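Local coordinates for conserved hypothetical protein (PDB 2GK4) that is of unproven function but resembles the C-terminal, CoaB-like domain of DNA/pantothenate metabolism flavoproteins and probably acts in coenzyme A biosynthesis, at residues G29-G32 and K33-E37. Numbering follows the deposited sequence.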
# COMPACT_ATOMS: atom_id res chain seq x y z
N GLY A 29 0.54 4.12 12.35
CA GLY A 29 0.40 3.61 13.73
C GLY A 29 1.38 4.22 14.74
O GLY A 29 1.75 3.57 15.71
N HIS A 30 1.78 5.47 14.52
CA HIS A 30 2.64 6.16 15.50
C HIS A 30 2.07 6.17 16.92
O HIS A 30 2.77 5.94 17.89
CB HIS A 30 2.97 7.59 15.06
CG HIS A 30 4.05 8.25 15.85
ND1 HIS A 30 4.11 9.61 16.04
CD2 HIS A 30 5.13 7.74 16.50
CE1 HIS A 30 5.17 9.91 16.77
NE2 HIS A 30 5.81 8.80 17.07
N LEU A 31 0.78 6.43 17.05
CA LEU A 31 0.19 6.48 18.38
C LEU A 31 0.21 5.10 19.05
O LEU A 31 0.59 4.98 20.22
CB LEU A 31 -1.20 7.06 18.29
CG LEU A 31 -1.94 7.23 19.61
CD1 LEU A 31 -1.19 8.08 20.64
CD2 LEU A 31 -3.29 7.86 19.27
N GLY A 32 -0.11 4.06 18.27
CA GLY A 32 0.01 2.68 18.74
C GLY A 32 1.40 2.35 19.28
O GLY A 32 1.54 1.69 20.32
N LYS A 33 2.42 2.81 18.56
CA LYS A 33 3.80 2.62 18.98
C LYS A 33 4.06 3.26 20.33
O LYS A 33 4.63 2.63 21.22
CB LYS A 33 4.77 3.16 17.92
CG LYS A 33 6.25 3.15 18.35
CD LYS A 33 7.11 3.67 17.21
CE LYS A 33 8.56 3.57 17.53
NZ LYS A 33 8.96 4.68 18.46
N ILE A 34 3.62 4.51 20.52
CA ILE A 34 3.89 5.24 21.78
C ILE A 34 3.13 4.59 22.94
O ILE A 34 3.67 4.44 24.04
CB ILE A 34 3.53 6.74 21.67
CG1 ILE A 34 4.42 7.43 20.61
CG2 ILE A 34 3.72 7.45 23.03
CD1 ILE A 34 3.99 8.88 20.32
N ILE A 35 1.89 4.18 22.68
CA ILE A 35 1.12 3.50 23.72
C ILE A 35 1.83 2.23 24.16
O ILE A 35 1.98 1.97 25.36
CB ILE A 35 -0.31 3.23 23.22
CG1 ILE A 35 -1.04 4.59 23.13
CG2 ILE A 35 -1.04 2.25 24.18
CD1 ILE A 35 -2.37 4.50 22.30
N THR A 36 2.28 1.46 23.18
CA THR A 36 2.96 0.20 23.46
C THR A 36 4.24 0.45 24.26
O THR A 36 4.46 -0.24 25.27
CB THR A 36 3.25 -0.59 22.16
OG1 THR A 36 2.00 -0.88 21.49
CG2 THR A 36 3.98 -1.93 22.46
N GLU A 37 5.08 1.38 23.81
CA GLU A 37 6.30 1.76 24.57
C GLU A 37 5.98 2.15 26.01
O GLU A 37 6.67 1.75 26.94
CB GLU A 37 6.99 2.94 23.90
CG GLU A 37 7.57 2.58 22.56
CD GLU A 37 8.04 3.80 21.77
OE1 GLU A 37 7.66 4.97 22.08
OE2 GLU A 37 8.78 3.57 20.80
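Ile34 lays its longer branch over one face of the His30 ring, one turn along the first part of helix 30-41. Ile34 CB rests 3.7 Å from the carbonyl oxygen Leu31 O. With CG1 beside the backbone N (chi1 -64°), the branch runs back toward the helix start: Ile34 CG1 comes 3.5 Å from His30 O, and Ile34 CD1 ends 3.7 Å from His30 NE2. That methyl makes a CH-pi contact, displaced toward the ring's rim; isoleucine suits the place because its CG1-CD1 arm is long enough to pass His30 O and put an apolar methyl over the imidazole. Leu31 CG meets Ile35 CD1 at 3.9 Å, an apolar i, i+4 contact one residue further on.

Gly29 occupies the N-cap with positive phi (62°), which favours glycine, and Gly29 O accepts the helix's first main-chain hydrogen bond, from Lys33 N. Gly32 O is gripped twice, by Thr36 N and, from the opposite face of its carbonyl plane, by Thr36 OG1 (2.9 Å), which gives the buried hydroxyl a partner within the helix. Lys33 NZ forms a salt bridge with Glu37 OE2 at 2.6 Å, opposite charges spaced i, i+4 on one flank.

Ile34 and Ile35 lean on Ala220 and Leu223 of helix 216-228, respectively, Leu31 and Ile35 reach Phe160 of strand 156-163, and Thr36 meets Val46 and Leu48 of strand 45-50. Helix 30-41 thus belongs to the beta-alpha-beta crossover joining neighbouring parallel strands 5-9 and 45-50 of the Rossmann-like fold.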